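Long-range contacts in conserved domain protein (Bacillus anthracis, PDB 3FBQ), which is of unknown function but is built mainly of antiparallel beta sheets and carries sequence families of the E-set clan: residues 43-48 with 57-62; 118-123 with 136-141; 163-168 with 181-186; 187-192 with 220-225. All coordinates share one frame; numbering follows the deposited sequence.

The four contacts form two clusters, and no active site or ligand is known to relate them to. Interactions 1 and 2 are beta hairpins in two different sheets, with centres 12 Å apart, and they meet through side chains: W119 CH2 lies 3.5 Å from Y58 CG, and I44 packs against the same indole and against F139. Interactions 3 and 4 lie 10 Å apart by their centres and both reach the same sheet, in which strands 175-184 and 224-231 are neighbours. E167 OE2 makes a salt bridge to R225 NH2 at 3.0 Å. The two clusters sit far apart, with centres 38 to 40 Å from each other and nearest atoms about 18 to 23 Å apart.

Interaction 1 (43-48 with 57-62); sequences TINDVI and TYSLES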
# COMPACT_ATOMS: atom_id res chain seq x y z
N THR A 43 -10.74 -13.18 -8.16
CA THR A 43 -10.39 -14.52 -8.55
C THR A 43 -9.00 -14.56 -9.09
O THR A 43 -8.59 -13.68 -9.84
CB THR A 43 -11.29 -14.98 -9.65
OG1 THR A 43 -12.59 -14.86 -9.12
CG2 THR A 43 -11.06 -16.51 -10.04
N ILE A 44 -8.25 -15.60 -8.72
CA ILE A 44 -6.90 -15.78 -9.22
C ILE A 44 -6.81 -16.99 -10.15
O ILE A 44 -6.71 -18.13 -9.70
CB ILE A 44 -5.89 -15.97 -8.06
CG1 ILE A 44 -5.04 -14.71 -7.89
CG2 ILE A 44 -5.01 -17.18 -8.31
CD1 ILE A 44 -3.60 -14.99 -7.54
N ASN A 45 -6.85 -16.73 -11.45
CA ASN A 45 -7.22 -17.74 -12.43
C ASN A 45 -6.07 -18.69 -12.75
O ASN A 45 -5.89 -19.71 -12.08
CB ASN A 45 -7.74 -17.09 -13.71
CG ASN A 45 -9.10 -16.45 -13.53
OD1 ASN A 45 -10.11 -17.13 -13.39
ND2 ASN A 45 -9.13 -15.12 -13.54
N ASP A 46 -5.29 -18.34 -13.76
CA ASP A 46 -4.18 -19.18 -14.20
C ASP A 46 -2.93 -18.91 -13.38
O ASP A 46 -2.65 -17.77 -13.01
CB ASP A 46 -3.89 -18.96 -15.69
CG ASP A 46 -4.96 -19.56 -16.58
OD1 ASP A 46 -4.84 -19.44 -17.82
OD2 ASP A 46 -5.92 -20.15 -16.05
N VAL A 47 -2.17 -19.96 -13.10
CA VAL A 47 -0.93 -19.84 -12.33
C VAL A 47 0.21 -20.60 -12.99
O VAL A 47 0.01 -21.69 -13.54
CB VAL A 47 -1.11 -20.34 -10.89
CG1 VAL A 47 -1.38 -21.84 -10.88
CG2 VAL A 47 0.11 -20.01 -10.05
N ILE A 48 1.41 -20.03 -12.94
CA ILE A 48 2.58 -20.62 -13.61
C ILE A 48 3.87 -19.97 -13.13
O ILE A 48 3.90 -18.81 -12.77
CB ILE A 48 2.52 -20.40 -15.11
CG1 ILE A 48 3.39 -21.44 -15.88
CG2 ILE A 48 2.88 -18.90 -15.47
CD1 ILE A 48 3.28 -21.36 -17.39
N THR A 57 -2.84 -14.72 -13.14
CA THR A 57 -3.90 -14.18 -13.94
C THR A 57 -5.10 -14.04 -13.01
O THR A 57 -5.32 -14.88 -12.12
CB THR A 57 -4.06 -15.15 -15.10
OG1 THR A 57 -3.39 -14.59 -16.26
CG2 THR A 57 -5.43 -15.41 -15.41
N TYR A 58 -5.85 -12.95 -13.14
CA TYR A 58 -6.94 -12.78 -12.22
C TYR A 58 -8.09 -12.04 -12.82
O TYR A 58 -7.94 -11.37 -13.84
CB TYR A 58 -6.46 -12.03 -10.96
CG TYR A 58 -6.06 -10.61 -11.27
CD1 TYR A 58 -4.71 -10.28 -11.58
CD2 TYR A 58 -7.02 -9.59 -11.31
CE1 TYR A 58 -4.36 -9.04 -11.88
CE2 TYR A 58 -6.67 -8.30 -11.63
CZ TYR A 58 -5.33 -8.02 -11.90
OH TYR A 58 -5.00 -6.73 -12.21
N SER A 59 -9.23 -12.13 -12.14
CA SER A 59 -10.38 -11.28 -12.43
C SER A 59 -10.74 -10.45 -11.25
O SER A 59 -10.44 -10.76 -10.12
CB SER A 59 -11.58 -12.11 -12.81
OG SER A 59 -11.06 -13.24 -13.45
N LEU A 60 -11.45 -9.38 -11.52
CA LEU A 60 -11.83 -8.49 -10.50
C LEU A 60 -13.26 -8.10 -10.91
O LEU A 60 -13.45 -7.64 -12.03
CB LEU A 60 -10.86 -7.33 -10.54
CG LEU A 60 -11.09 -6.13 -9.64
CD1 LEU A 60 -10.75 -6.60 -8.27
CD2 LEU A 60 -10.20 -4.98 -10.07
N GLU A 61 -14.24 -8.38 -10.04
CA GLU A 61 -15.63 -8.11 -10.30
C GLU A 61 -16.21 -7.34 -9.16
O GLU A 61 -15.92 -7.65 -8.01
CB GLU A 61 -16.45 -9.37 -10.45
CG GLU A 61 -16.03 -10.18 -11.60
CD GLU A 61 -16.64 -11.53 -11.51
OE1 GLU A 61 -17.86 -11.54 -11.25
OE2 GLU A 61 -15.90 -12.54 -11.66
N SER A 62 -17.02 -6.35 -9.48
CA SER A 62 -17.55 -5.49 -8.49
C SER A 62 -19.03 -5.18 -8.61
O SER A 62 -19.67 -5.58 -9.57
CB SER A 62 -16.83 -4.20 -8.51
OG SER A 62 -17.45 -3.43 -7.50
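The beta hairpin of strands 40-49 and 53-62 brings T43 opposite S59 and I44 opposite Y58 in antiparallel register. T43 and S59 form a hydrogen-bonded pair, closed by T43 N to S59 O at 3.1 Å and S59 N to T43 O at 2.8 Å. I44 and Y58 are the non-hydrogen-bonded pair beside it, with I44 CG1 4.3 Å from Y58 CB. CG of Y58 sits between the backbone N and the carbonyl carbon (chi1 66°), and the ring beyond it leads away from 43-48, leaving CB to meet I44. Past this pair, T57 faces both N45 and D46. T57 N donates to D46 O at 3.1 Å. The methyl CG2 of T57 lies alongside CB of N45, and its CB is 3.9 Å from D46 CB. A beta-branched threonine suits the strand here, offering a compact apolar side to both neighbours. The carboxylate of D46 turns to a salt bridge with K25. Strand 29-37 bonds to the other edge of 43-48 through M33 and L31, strand 97-106 joins Y58 through G100, and helix 9-12 covers T57 with I9 and F10.

Interaction 2 (118-123 with 136-141); sequences RWNIEG and HWNFAL
W119 with F139 and I121 with W137 are the hydrogen-bonded pairs of the hairpin formed by strands 114-126 and 131-144, and their backbone N-H and C=O groups satisfy one another. W119 N gives to F139 O at 2.7 Å and F139 N returns to W119 O at 2.9 Å; I121 N gives to W137 O at 2.8 Å and W137 N to I121 O at 3.1 Å. From outside the hairpin, R35 NE serves N138 O and S37 OG serves H136 O. Between the two pairs N138 CA approaches W119 O at 3.3 Å, a CA-H...O contact.

The same four residues put large apolar groups on one face. W119 and F139 lie side by side, their planes 27° apart but slid so that the rings barely overlap, with CE3 of W119 3.7 Å from CD2 of F139. I121 sets CG2 3.7 Å from CE3 of W137, while I121 O stands at the edge of that indole. An indole buried here still needs an acceptor, and W137 NE1 finds it in V40 O. On the other face N120 and N138 cross at about a right angle, their amide planes 83° apart. N138 OD1 bonds to S84 of the second subunit, and H136 joins a strand of that subunit in an antiparallel pairing, so the sheet continues across the interface.

The chemistry therefore divides by face: aromatic and branched side chains suit the buried side, where W119 also meets Y58 and I44, whereas asparagines, R118 and A140 occupy the more exposed side, where polar ends can serve solvent or a neighbouring subunit.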
# COMPACT_ATOMS: atom_id res chain seq x y z
N ARG A 118 2.38 -14.85 -1.52
CA ARG A 118 1.12 -14.36 -0.96
C ARG A 118 0.71 -13.19 -1.76
O ARG A 118 1.49 -12.24 -1.98
CB ARG A 118 1.14 -13.98 0.54
CG ARG A 118 2.11 -14.85 1.36
CD ARG A 118 1.64 -15.46 2.70
NE ARG A 118 1.43 -14.47 3.76
CZ ARG A 118 1.24 -14.72 5.07
NH1 ARG A 118 1.25 -15.97 5.56
NH2 ARG A 118 1.04 -13.70 5.91
N TRP A 119 -0.54 -13.24 -2.20
CA TRP A 119 -1.15 -12.08 -2.84
C TRP A 119 -2.06 -11.37 -1.85
O TRP A 119 -3.12 -11.87 -1.49
CB TRP A 119 -1.90 -12.51 -4.11
CG TRP A 119 -2.17 -11.37 -5.01
CD1 TRP A 119 -1.45 -10.22 -5.10
CD2 TRP A 119 -3.24 -11.25 -5.94
NE1 TRP A 119 -2.00 -9.38 -6.04
CE2 TRP A 119 -3.11 -9.97 -6.56
CE3 TRP A 119 -4.32 -12.08 -6.32
CZ2 TRP A 119 -3.98 -9.53 -7.55
CZ3 TRP A 119 -5.17 -11.66 -7.31
CH2 TRP A 119 -5.01 -10.38 -7.91
N ASN A 120 -1.64 -10.22 -1.37
CA ASN A 120 -2.35 -9.57 -0.26
C ASN A 120 -2.90 -8.22 -0.73
O ASN A 120 -2.11 -7.26 -0.91
CB ASN A 120 -1.44 -9.36 1.01
CG ASN A 120 -0.92 -10.68 1.62
OD1 ASN A 120 -1.63 -11.70 1.68
ND2 ASN A 120 0.33 -10.66 2.05
N ILE A 121 -4.22 -8.14 -0.96
CA ILE A 121 -4.77 -6.91 -1.50
C ILE A 121 -5.38 -6.12 -0.42
O ILE A 121 -6.15 -6.66 0.36
CB ILE A 121 -5.78 -7.15 -2.57
CG1 ILE A 121 -5.05 -7.75 -3.75
CG2 ILE A 121 -6.54 -5.76 -2.96
CD1 ILE A 121 -5.98 -8.55 -4.66
N GLU A 122 -5.04 -4.85 -0.34
CA GLU A 122 -5.61 -4.09 0.76
C GLU A 122 -6.59 -3.03 0.31
O GLU A 122 -7.07 -2.28 1.11
CB GLU A 122 -4.56 -3.46 1.64
CG GLU A 122 -3.17 -4.00 1.48
CD GLU A 122 -2.12 -2.99 2.01
OE1 GLU A 122 -1.47 -3.39 3.03
OE2 GLU A 122 -1.99 -1.80 1.45
N GLY A 123 -6.91 -2.98 -0.98
CA GLY A 123 -7.71 -1.89 -1.46
C GLY A 123 -7.74 -1.82 -2.96
O GLY A 123 -6.87 -2.33 -3.65
N HIS A 136 -9.66 -6.47 2.76
CA HIS A 136 -8.62 -7.47 2.61
C HIS A 136 -9.06 -8.57 1.63
O HIS A 136 -10.13 -9.16 1.79
CB HIS A 136 -8.41 -8.14 3.96
CG HIS A 136 -7.34 -7.50 4.78
ND1 HIS A 136 -7.48 -7.25 6.13
CD2 HIS A 136 -6.12 -7.04 4.44
CE1 HIS A 136 -6.38 -6.71 6.60
NE2 HIS A 136 -5.53 -6.57 5.59
N TRP A 137 -8.21 -8.92 0.69
CA TRP A 137 -8.48 -10.06 -0.13
C TRP A 137 -7.14 -10.71 -0.22
O TRP A 137 -6.22 -10.07 -0.66
CB TRP A 137 -8.90 -9.61 -1.51
CG TRP A 137 -10.20 -8.78 -1.60
CD1 TRP A 137 -11.40 -9.22 -2.01
CD2 TRP A 137 -10.37 -7.36 -1.30
NE1 TRP A 137 -12.34 -8.19 -1.97
CE2 TRP A 137 -11.73 -7.04 -1.55
CE3 TRP A 137 -9.52 -6.35 -0.81
CZ2 TRP A 137 -12.25 -5.75 -1.35
CZ3 TRP A 137 -10.03 -5.08 -0.61
CH2 TRP A 137 -11.37 -4.78 -0.88
N ASN A 138 -7.00 -11.94 0.25
CA ASN A 138 -5.70 -12.57 0.42
C ASN A 138 -5.67 -13.94 -0.20
O ASN A 138 -6.63 -14.69 -0.06
CB ASN A 138 -5.37 -12.70 1.90
CG ASN A 138 -5.41 -11.36 2.61
OD1 ASN A 138 -5.71 -11.30 3.79
ND2 ASN A 138 -5.19 -10.25 1.87
N PHE A 139 -4.58 -14.29 -0.88
CA PHE A 139 -4.34 -15.67 -1.25
C PHE A 139 -2.94 -15.98 -0.82
O PHE A 139 -2.01 -15.20 -1.06
CB PHE A 139 -4.50 -15.92 -2.76
CG PHE A 139 -5.75 -15.31 -3.38
CD1 PHE A 139 -6.76 -16.10 -3.87
CD2 PHE A 139 -5.90 -13.92 -3.50
CE1 PHE A 139 -7.92 -15.53 -4.46
CE2 PHE A 139 -7.05 -13.34 -4.05
CZ PHE A 139 -8.06 -14.14 -4.55
N ALA A 140 -2.80 -17.13 -0.15
CA ALA A 140 -1.51 -17.69 0.29
C ALA A 140 -1.36 -19.07 -0.36
O ALA A 140 -2.05 -20.00 0.01
CB ALA A 140 -1.51 -17.84 1.79
N LEU A 141 -0.45 -19.25 -1.30
CA LEU A 141 -0.36 -20.58 -1.89
C LEU A 141 1.03 -20.89 -2.47
O LEU A 141 1.82 -20.00 -2.72
CB LEU A 141 -1.53 -20.78 -2.89
CG LEU A 141 -1.77 -19.62 -3.85
CD1 LEU A 141 -1.31 -20.09 -5.14
CD2 LEU A 141 -3.24 -19.24 -3.98

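Interaction 3 (163-168 with 181-186); sequences KANMEK and NQEVSK
N181 places its CG between its own backbone N and carbonyl carbon (chi1 56°), while N165 has CG beside its backbone N (chi1 -46°), and these torsions lean the two amides together over one face of the hairpin. N165 ND2 donates to N181 OD1 at 2.8 Å, with the acceptor close to the amide plane of N165 and the N-H pointing nearly down the N181 carbonyl. The other end of the N165 amide is also held: K163 NZ reaches OD1 at 2.8 Å, in the carbonyl plane and on a lone pair. Donor and acceptor are thus both used, which fixes the rotation of the amide and explains why asparagine suits this place. K163 and E183 run side by side, CG of the lysine 4.1 Å from CB of the glutamate; their opposite charges probably attract, though K163 NZ and E183 OE1 are too far apart for a salt bridge. E167 turns OE1 to N181 ND2, across the asparagine, though the modelled separation is doubtfully short.

Beneath these groups the backbones pair at N165 with N181, N165 N to N181 O being 2.9 Å, and at K163 with E183, where E183 N meets K163 O at 3.0 Å. Strand 149-157 flanks 163-168, and I224 of strand 224-231 bonds to Q182 on the far side. E167 and K168 form a classic bulge opposite Y179, and S185 caps helix 186-191.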
# COMPACT_ATOMS: atom_id res chain seq x y z
N LYS A 163 29.30 -2.13 -22.43
CA LYS A 163 29.70 -3.43 -22.89
C LYS A 163 28.77 -4.46 -22.32
O LYS A 163 28.44 -4.35 -21.17
CB LYS A 163 31.10 -3.70 -22.42
CG LYS A 163 31.19 -4.75 -21.39
CD LYS A 163 31.75 -5.99 -22.00
CE LYS A 163 33.12 -6.27 -21.51
NZ LYS A 163 33.24 -7.54 -20.80
N ALA A 164 28.33 -5.44 -23.11
CA ALA A 164 27.21 -6.30 -22.65
C ALA A 164 27.64 -7.74 -22.44
O ALA A 164 28.19 -8.34 -23.35
CB ALA A 164 26.05 -6.21 -23.62
N ASN A 165 27.45 -8.29 -21.25
CA ASN A 165 27.86 -9.68 -21.01
C ASN A 165 26.75 -10.66 -20.82
O ASN A 165 25.93 -10.51 -19.90
CB ASN A 165 28.75 -9.77 -19.79
CG ASN A 165 29.80 -8.72 -19.80
OD1 ASN A 165 30.80 -8.83 -20.52
ND2 ASN A 165 29.57 -7.65 -19.03
N MET A 166 26.72 -11.69 -21.65
CA MET A 166 25.77 -12.76 -21.47
C MET A 166 26.13 -13.47 -20.15
O MET A 166 27.26 -13.34 -19.65
CB MET A 166 25.84 -13.69 -22.70
CG MET A 166 25.20 -13.12 -24.06
SD MET A 166 23.59 -12.20 -23.89
CE MET A 166 24.16 -10.54 -23.55
N GLU A 167 25.19 -14.18 -19.55
CA GLU A 167 25.49 -14.89 -18.29
C GLU A 167 24.87 -16.28 -18.31
O GLU A 167 25.50 -17.31 -17.97
CB GLU A 167 24.91 -14.14 -17.07
CG GLU A 167 25.77 -13.06 -16.34
CD GLU A 167 24.93 -12.27 -15.29
OE1 GLU A 167 25.41 -11.28 -14.64
OE2 GLU A 167 23.73 -12.61 -15.13
N LYS A 168 23.61 -16.33 -18.72
CA LYS A 168 22.89 -17.57 -18.62
C LYS A 168 21.78 -17.67 -19.62
O LYS A 168 21.23 -16.66 -20.04
CB LYS A 168 22.31 -17.71 -17.23
CG LYS A 168 22.35 -19.14 -16.78
CD LYS A 168 21.32 -19.42 -15.72
CE LYS A 168 21.65 -18.72 -14.38
NZ LYS A 168 23.11 -18.81 -14.09
N ASN A 181 24.18 -8.70 -18.22
CA ASN A 181 24.50 -7.44 -17.51
C ASN A 181 25.26 -6.48 -18.36
O ASN A 181 25.90 -6.89 -19.30
CB ASN A 181 25.29 -7.66 -16.22
CG ASN A 181 26.55 -8.40 -16.45
OD1 ASN A 181 27.47 -7.97 -17.15
ND2 ASN A 181 26.61 -9.55 -15.84
N GLN A 182 25.18 -5.20 -17.99
CA GLN A 182 25.87 -4.12 -18.67
C GLN A 182 26.95 -3.70 -17.74
O GLN A 182 26.75 -3.72 -16.52
CB GLN A 182 24.93 -2.94 -18.98
CG GLN A 182 24.11 -2.40 -17.82
CD GLN A 182 23.16 -1.24 -18.23
OE1 GLN A 182 23.23 -0.11 -17.68
NE2 GLN A 182 22.26 -1.53 -19.16
N GLU A 183 28.10 -3.36 -18.33
CA GLU A 183 29.19 -2.61 -17.68
C GLU A 183 29.51 -1.28 -18.40
O GLU A 183 29.47 -1.20 -19.63
CB GLU A 183 30.43 -3.48 -17.59
CG GLU A 183 30.27 -4.60 -16.60
CD GLU A 183 31.28 -5.71 -16.85
OE1 GLU A 183 32.47 -5.38 -17.08
OE2 GLU A 183 30.90 -6.91 -16.82
N VAL A 184 29.77 -0.24 -17.60
CA VAL A 184 30.06 1.12 -18.07
C VAL A 184 31.42 1.62 -17.48
O VAL A 184 31.66 1.52 -16.25
CB VAL A 184 28.92 2.09 -17.66
CG1 VAL A 184 29.02 3.40 -18.41
CG2 VAL A 184 27.59 1.47 -17.93
N SER A 185 32.29 2.14 -18.34
CA SER A 185 33.64 2.57 -17.94
C SER A 185 33.62 3.94 -17.30
O SER A 185 32.69 4.72 -17.52
CB SER A 185 34.55 2.67 -19.15
OG SER A 185 34.17 3.81 -19.90
N LYS A 186 34.70 4.26 -16.56
CA LYS A 186 34.87 5.62 -16.02
C LYS A 186 34.74 6.68 -17.13
O LYS A 186 34.04 7.66 -16.94
CB LYS A 186 36.13 5.79 -15.14
CG LYS A 186 37.49 5.71 -15.85
CD LYS A 186 38.07 7.11 -16.28
CE LYS A 186 39.12 7.01 -17.41
NZ LYS A 186 40.44 7.56 -16.96

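Interaction 4 (187-192 with 220-225); sequences GARKEW and DPYNIR
The turn of helix 186-191 that carries R189 faces a loop, 220-223, held by an Asx turn, with the CA atoms of R189 and Y222 7.5 Å apart. The arginine is extended from CG to NE and lies across the tyrosine: CD sits over the ring face, 3.9 Å from the centroid and 24° off the normal, a CH-pi contact. Beyond CD the plane of the guanidinium lies 35° from that of the ring, and CD1 of Y222 lies over one of its faces. An arginine suits this place because its methylene chain can cover an aromatic ring while its charged end goes on to an acid.

That acid is D220, whose OD2 makes a salt bridge to R189 NH2 at 3.0 Å. The same oxygen is gripped by two backbone N-H groups: it accepts from Y222 N at 2.9 Å, on its anti lone pair, and from N223 N at 3.0 Å, from the syn side and 30° out of the carboxylate plane. This Asx turn and Asx motif shape the loop and should make the aspartate a firm base for the charge. R189 NH2 makes a further, weak hydrogen bond of 2.8 Å to N223 OD1. At the other end of the ring, Y222 OH lies 3.1 Å from both W192 O and R189 O. Nearby, P221 O accepts from K41 of the third subunit.

R189 NE and N223 OD1 both turn to V184, O and N respectively, which ties helix and loop to the end of strand 175-184. The loop itself runs on into strand 224-231, the neighbour of strand 175-184 in the sheet.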
# COMPACT_ATOMS: atom_id res chain seq x y z
N GLY A 187 35.36 6.46 -18.30
CA GLY A 187 35.13 7.33 -19.45
C GLY A 187 33.65 7.59 -19.67
O GLY A 187 33.16 8.72 -19.45
N ALA A 188 32.92 6.52 -20.02
CA ALA A 188 31.53 6.58 -20.44
C ALA A 188 30.56 7.10 -19.35
O ALA A 188 29.65 7.91 -19.64
CB ALA A 188 31.13 5.26 -20.92
N ARG A 189 30.76 6.65 -18.11
CA ARG A 189 29.87 7.07 -17.00
C ARG A 189 29.79 8.59 -16.95
O ARG A 189 28.76 9.16 -16.56
CB ARG A 189 30.36 6.60 -15.63
CG ARG A 189 30.64 5.14 -15.52
CD ARG A 189 30.69 4.72 -14.10
NE ARG A 189 30.46 3.30 -14.03
CZ ARG A 189 30.02 2.63 -12.97
NH1 ARG A 189 29.74 3.26 -11.83
NH2 ARG A 189 29.85 1.32 -13.07
N LYS A 190 30.89 9.21 -17.37
CA LYS A 190 31.07 10.62 -17.18
C LYS A 190 30.25 11.43 -18.15
O LYS A 190 29.75 12.49 -17.79
CB LYS A 190 32.55 10.98 -17.22
CG LYS A 190 33.26 10.59 -15.93
CD LYS A 190 34.45 11.53 -15.60
CE LYS A 190 35.62 11.40 -16.57
NZ LYS A 190 36.41 10.17 -16.31
N GLU A 191 30.08 10.93 -19.37
CA GLU A 191 29.26 11.71 -20.31
C GLU A 191 27.79 11.30 -20.39
O GLU A 191 27.06 11.79 -21.26
CB GLU A 191 29.92 11.85 -21.69
CG GLU A 191 30.09 10.57 -22.48
CD GLU A 191 30.27 10.81 -24.00
OE1 GLU A 191 29.30 11.25 -24.68
OE2 GLU A 191 31.38 10.54 -24.53
N TRP A 192 27.37 10.41 -19.50
CA TRP A 192 26.08 9.75 -19.62
C TRP A 192 25.59 9.24 -18.27
O TRP A 192 26.37 8.77 -17.45
CB TRP A 192 26.17 8.59 -20.62
CG TRP A 192 26.68 8.99 -21.97
CD1 TRP A 192 27.97 8.91 -22.41
CD2 TRP A 192 25.91 9.54 -23.05
NE1 TRP A 192 28.05 9.38 -23.71
CE2 TRP A 192 26.80 9.77 -24.12
CE3 TRP A 192 24.56 9.86 -23.22
CZ2 TRP A 192 26.38 10.30 -25.33
CZ3 TRP A 192 24.15 10.39 -24.43
CH2 TRP A 192 25.06 10.60 -25.47
N ASP A 220 25.63 0.12 -8.46
CA ASP A 220 25.75 1.47 -8.89
C ASP A 220 24.75 1.72 -9.99
O ASP A 220 24.05 0.81 -10.41
CB ASP A 220 27.19 1.85 -9.22
CG ASP A 220 27.78 1.07 -10.36
OD1 ASP A 220 28.77 0.34 -10.09
OD2 ASP A 220 27.28 1.21 -11.50
N PRO A 221 24.63 2.99 -10.42
CA PRO A 221 23.55 3.24 -11.34
C PRO A 221 23.75 2.65 -12.73
O PRO A 221 22.85 2.81 -13.54
CB PRO A 221 23.48 4.79 -11.39
CG PRO A 221 24.04 5.22 -10.12
CD PRO A 221 25.11 4.24 -9.80
N TYR A 222 24.88 1.97 -12.97
CA TYR A 222 25.41 1.67 -14.34
C TYR A 222 25.62 0.21 -14.64
O TYR A 222 25.22 -0.26 -15.71
CB TYR A 222 26.79 2.29 -14.54
CG TYR A 222 26.81 3.77 -14.53
CD1 TYR A 222 27.16 4.47 -13.36
CD2 TYR A 222 26.48 4.50 -15.68
CE1 TYR A 222 27.19 5.87 -13.33
CE2 TYR A 222 26.48 5.92 -15.66
CZ TYR A 222 26.85 6.59 -14.48
OH TYR A 222 26.86 7.97 -14.46
N ASN A 223 26.33 -0.49 -13.74
CA ASN A 223 26.49 -1.94 -13.85
C ASN A 223 25.26 -2.73 -13.32
O ASN A 223 25.19 -3.04 -12.10
CB ASN A 223 27.75 -2.35 -13.10
CG ASN A 223 29.04 -1.98 -13.86
OD1 ASN A 223 29.13 -0.96 -14.59
ND2 ASN A 223 30.05 -2.82 -13.69
N ILE A 224 24.32 -3.03 -14.22
CA ILE A 224 23.04 -3.63 -13.89
C ILE A 224 22.98 -5.08 -14.44
O ILE A 224 23.15 -5.29 -15.62
CB ILE A 224 21.81 -2.79 -14.50
CG1 ILE A 224 21.89 -1.26 -14.27
CG2 ILE A 224 20.48 -3.28 -14.07
CD1 ILE A 224 22.53 -0.85 -13.02
N ARG A 225 22.71 -6.07 -13.59
CA ARG A 225 22.29 -7.38 -14.03
C ARG A 225 20.83 -7.29 -14.38
O ARG A 225 20.06 -6.65 -13.64
CB ARG A 225 22.49 -8.41 -12.93
CG ARG A 225 23.80 -8.13 -12.13
CD ARG A 225 24.25 -9.31 -11.30
NE ARG A 225 23.98 -10.58 -12.00
CZ ARG A 225 23.94 -11.78 -11.41
NH1 ARG A 225 24.16 -11.86 -10.09
NH2 ARG A 225 23.68 -12.89 -12.11